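Hcp1 family type VI secretion system effector (Salmonella typhimurium, PDB 5XHH) probably assembles into stacked rings that form the inner tube of a type VI secretion system, the needle-like device that delivers effectors into target cells. Local coordinates at residues Q81-M86 with Y96-F101. Numbering follows the deposited sequence.
Sequences QAILVM and YLKYTF
Leu84 and Tyr99 form the central hydrogen-bonded pair of an antiparallel ladder, exchanging two bonds: Leu84 N reaches Tyr99 O at 2.8 Å and Tyr99 N returns to Leu84 O. The Ala82–Phe101 and Met86–Leu97 pairs repeat the exchange, making six backbone bonds in all. The last bond toward the loop, from Leu97 N to Met86 O, is longer, 3.2 Å, and more bent, at the end where strand 97-102 begins. Between these pairs lie the non-hydrogen-bonded pairs Ile83–Thr100 and Val85–Lys98, where CA-H groups face the carbonyl oxygens; Lys98 CA, for instance, lies 3.3 Å from Leu84 O. This ladder is the hairpin of strands 79-88 and 97-102 in the middle of the larger antiparallel sheet of the Hcp beta-barrel, with strands 3-9 and 131-137 continuing the sheet on either side. Side chains alternate between its faces. Leu84, Tyr99 and Phe101, all buried, share one face, where Phe101 presents a ring edge to Leu84, Phe101 CE1 lying 4.0 Å from Leu84 CB. Trp30 and Trp32 meet the Tyr99 ring, and Phe129 that of Phe101, tying this face to the second sheet. On the other face Lys98 runs fully extended, its CG anti to the backbone N (chi1 176°), which lays the aliphatic chain across Val85 CG2 and Ile83 CG2; the closest approach is 3.6 Å, from Lys98 CE to Ile83 CG2. Near the loop that joins the two strands, the Tyr96 ring sets one face over Met86 O and runs alongside the extended Met86 side chain, Tyr96 OH lying 3.8 Å from Met86 CG.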
ATOM      1  N   GLN A  81      -3.403   1.968  10.150  1.00 27.85           N
ATOM      2  CA  GLN A  81      -4.018   1.920   8.830  1.00 28.42           C
ATOM      3  C   GLN A  81      -3.143   2.623   7.796  1.00 28.79           C
ATOM      4  O   GLN A  81      -2.207   3.361   8.126  1.00 26.28           O
ATOM      5  CB  GLN A  81      -5.444   2.512   8.839  1.00 30.48           C
ATOM      6  CG  GLN A  81      -5.534   4.007   8.684  1.00 35.49           C
ATOM      7  CD  GLN A  81      -6.938   4.503   8.315  1.00 33.77           C
ATOM      8  OE1 GLN A  81      -7.089   5.639   7.900  1.00 36.48           O
ATOM      9  NE2 GLN A  81      -7.960   3.658   8.478  1.00 33.07           N
ATOM     10  N   ALA A  82      -3.463   2.352   6.530  1.00 22.67           N
ATOM     11  CA  ALA A  82      -2.842   2.995   5.383  1.00 24.71           C
ATOM     12  C   ALA A  82      -3.891   3.104   4.291  1.00 25.16           C
ATOM     13  O   ALA A  82      -4.712   2.208   4.138  1.00 23.14           O
ATOM     14  CB  ALA A  82      -1.628   2.205   4.864  1.00 24.14           C
ATOM     15  N   ILE A  83      -3.862   4.192   3.532  1.00 25.65           N
ATOM     16  CA  ILE A  83      -4.873   4.450   2.518  1.00 25.05           C
ATOM     17  C   ILE A  83      -4.168   4.687   1.199  1.00 25.70           C
ATOM     18  O   ILE A  83      -3.338   5.596   1.086  1.00 26.82           O
ATOM     19  CB  ILE A  83      -5.757   5.654   2.872  1.00 23.43           C
ATOM     20  CG1 ILE A  83      -6.423   5.444   4.233  1.00 28.16           C
ATOM     21  CG2 ILE A  83      -6.787   5.854   1.780  1.00 27.52           C
ATOM     22  CD1 ILE A  83      -7.224   6.656   4.735  1.00 26.76           C
ATOM     23  N   LEU A  84      -4.496   3.878   0.203  1.00 26.65           N
ATOM     24  CA  LEU A  84      -3.925   3.987  -1.126  1.00 23.12           C
ATOM     25  C   LEU A  84      -5.021   4.514  -2.037  1.00 26.83           C
ATOM     26  O   LEU A  84      -6.091   3.915  -2.128  1.00 24.82           O
ATOM     27  CB  LEU A  84      -3.393   2.630  -1.598  1.00 22.82           C
ATOM     28  CG  LEU A  84      -2.468   2.578  -2.817  1.00 24.70           C
ATOM     29  CD1 LEU A  84      -1.983   1.145  -3.057  1.00 31.84           C
ATOM     30  CD2 LEU A  84      -3.164   3.091  -4.061  1.00 25.62           C
ATOM     31  N   VAL A  85      -4.745   5.620  -2.717  1.00 23.61           N
ATOM     32  CA  VAL A  85      -5.713   6.275  -3.582  1.00 26.30           C
ATOM     33  C   VAL A  85      -5.101   6.440  -4.969  1.00 26.12           C
ATOM     34  O   VAL A  85      -3.935   6.817  -5.097  1.00 25.72           O
ATOM     35  CB  VAL A  85      -6.131   7.638  -3.000  1.00 31.31           C
ATOM     36  CG1 VAL A  85      -6.657   8.522  -4.083  1.00 34.53           C
ATOM     37  CG2 VAL A  85      -7.163   7.444  -1.865  1.00 29.56           C
ATOM     38  N   MET A  86      -5.888   6.157  -6.003  1.00 25.87           N
ATOM     39  CA  MET A  86      -5.467   6.337  -7.383  1.00 25.69           C
ATOM     40  C   MET A  86      -6.507   7.157  -8.126  1.00 29.65           C
ATOM     41  O   MET A  86      -7.721   6.889  -8.019  1.00 30.93           O
ATOM     42  CB  MET A  86      -5.256   4.982  -8.064  1.00 25.90           C
ATOM     43  CG  MET A  86      -4.615   5.036  -9.430  1.00 25.84           C
ATOM     44  SD  MET A  86      -3.949   3.401  -9.835  1.00 26.39           S
ATOM     45  CE  MET A  86      -3.369   3.697 -11.514  1.00 23.70           C
ATOM     46  N   TYR A  96     -11.001   7.734  -8.336  1.00 36.47           N
ATOM     47  CA  TYR A  96     -11.923   6.649  -8.590  1.00 36.35           C
ATOM     48  C   TYR A  96     -11.579   5.404  -7.784  1.00 36.26           C
ATOM     49  O   TYR A  96     -12.461   4.552  -7.621  1.00 32.84           O
ATOM     50  CB  TYR A  96     -11.983   6.325 -10.097  1.00 37.18           C
ATOM     51  CG  TYR A  96     -10.685   5.807 -10.672  1.00 31.48           C
ATOM     52  CD1 TYR A  96      -9.678   6.687 -11.036  1.00 35.43           C
ATOM     53  CD2 TYR A  96     -10.468   4.445 -10.855  1.00 33.46           C
ATOM     54  CE1 TYR A  96      -8.480   6.230 -11.556  1.00 37.04           C
ATOM     55  CE2 TYR A  96      -9.270   3.968 -11.383  1.00 34.33           C
ATOM     56  CZ  TYR A  96      -8.278   4.875 -11.727  1.00 34.63           C
ATOM     57  OH  TYR A  96      -7.078   4.442 -12.241  1.00 32.98           O
ATOM     58  N   LEU A  97     -10.339   5.255  -7.270  1.00 29.33           N
ATOM     59  CA  LEU A  97      -9.999   3.980  -6.632  1.00 27.96           C
ATOM     60  C   LEU A  97      -9.338   4.182  -5.274  1.00 27.92           C
ATOM     61  O   LEU A  97      -8.391   4.968  -5.154  1.00 30.26           O
ATOM     62  CB  LEU A  97      -9.088   3.145  -7.554  1.00 28.32           C
ATOM     63  CG  LEU A  97      -8.585   1.773  -7.075  1.00 29.11           C
ATOM     64  CD1 LEU A  97      -9.736   0.762  -6.817  1.00 27.96           C
ATOM     65  CD2 LEU A  97      -7.551   1.203  -8.070  1.00 24.23           C
ATOM     66  N   LYS A  98      -9.792   3.430  -4.264  1.00 23.64           N
ATOM     67  CA  LYS A  98      -9.230   3.552  -2.917  1.00 25.84           C
ATOM     68  C   LYS A  98      -9.145   2.195  -2.219  1.00 24.74           C
ATOM     69  O   LYS A  98     -10.109   1.431  -2.219  1.00 24.48           O
ATOM     70  CB  LYS A  98     -10.066   4.529  -2.079  1.00 24.64           C
ATOM     71  CG  LYS A  98      -9.650   4.664  -0.625  1.00 27.64           C
ATOM     72  CD  LYS A  98     -10.283   5.944  -0.001  1.00 32.86           C
ATOM     73  CE  LYS A  98     -10.403   5.840   1.508  1.00 41.81           C
ATOM     74  NZ  LYS A  98     -10.765   7.124   2.239  1.00 42.28           N
ATOM     75  N   TYR A  99      -7.989   1.888  -1.639  1.00 20.21           N
ATOM     76  CA  TYR A  99      -7.833   0.742  -0.752  1.00 22.46           C
ATOM     77  C   TYR A  99      -7.487   1.250   0.640  1.00 24.05           C
ATOM     78  O   TYR A  99      -6.555   2.048   0.802  1.00 26.38           O
ATOM     79  CB  TYR A  99      -6.728  -0.219  -1.213  1.00 22.84           C
ATOM     80  CG  TYR A  99      -6.863  -0.744  -2.621  1.00 24.97           C
ATOM     81  CD1 TYR A  99      -7.723  -1.791  -2.918  1.00 24.05           C
ATOM     82  CD2 TYR A  99      -6.101  -0.214  -3.646  1.00 25.78           C
ATOM     83  CE1 TYR A  99      -7.838  -2.283  -4.225  1.00 23.89           C
ATOM     84  CE2 TYR A  99      -6.211  -0.684  -4.939  1.00 25.02           C
ATOM     85  CZ  TYR A  99      -7.080  -1.721  -5.219  1.00 24.41           C
ATOM     86  OH  TYR A  99      -7.165  -2.177  -6.497  1.00 27.36           O
ATOM     87  N   THR A 100      -8.207   0.769   1.637  1.00 25.46           N
ATOM     88  CA  THR A 100      -7.936   1.079   3.039  1.00 26.06           C
ATOM     89  C   THR A 100      -7.469  -0.212   3.696  1.00 24.36           C
ATOM     90  O   THR A 100      -8.236  -1.173   3.797  1.00 29.10           O
ATOM     91  CB  THR A 100      -9.179   1.648   3.727  1.00 22.64           C
ATOM     92  OG1 THR A 100      -9.555   2.864   3.074  1.00 25.63           O
ATOM     93  CG2 THR A 100      -8.894   1.944   5.171  1.00 26.17           C
ATOM     94  N   PHE A 101      -6.206  -0.244   4.094  1.00 24.63           N
ATOM     95  CA  PHE A 101      -5.601  -1.393   4.749  1.00 24.94           C
ATOM     96  C   PHE A 101      -5.508  -1.102   6.240  1.00 25.26           C
ATOM     97  O   PHE A 101      -5.334   0.052   6.648  1.00 26.76           O
ATOM     98  CB  PHE A 101      -4.191  -1.689   4.218  1.00 25.23           C
ATOM     99  CG  PHE A 101      -4.079  -1.765   2.717  1.00 24.56           C
ATOM    100  CD1 PHE A 101      -3.807  -0.631   1.968  1.00 24.63           C
ATOM    101  CD2 PHE A 101      -4.177  -2.981   2.063  1.00 23.42           C
ATOM    102  CE1 PHE A 101      -3.670  -0.710   0.574  1.00 22.24           C
ATOM    103  CE2 PHE A 101      -4.048  -3.067   0.691  1.00 23.20           C
ATOM    104  CZ  PHE A 101      -3.795  -1.937  -0.056  1.00 24.40           C
TER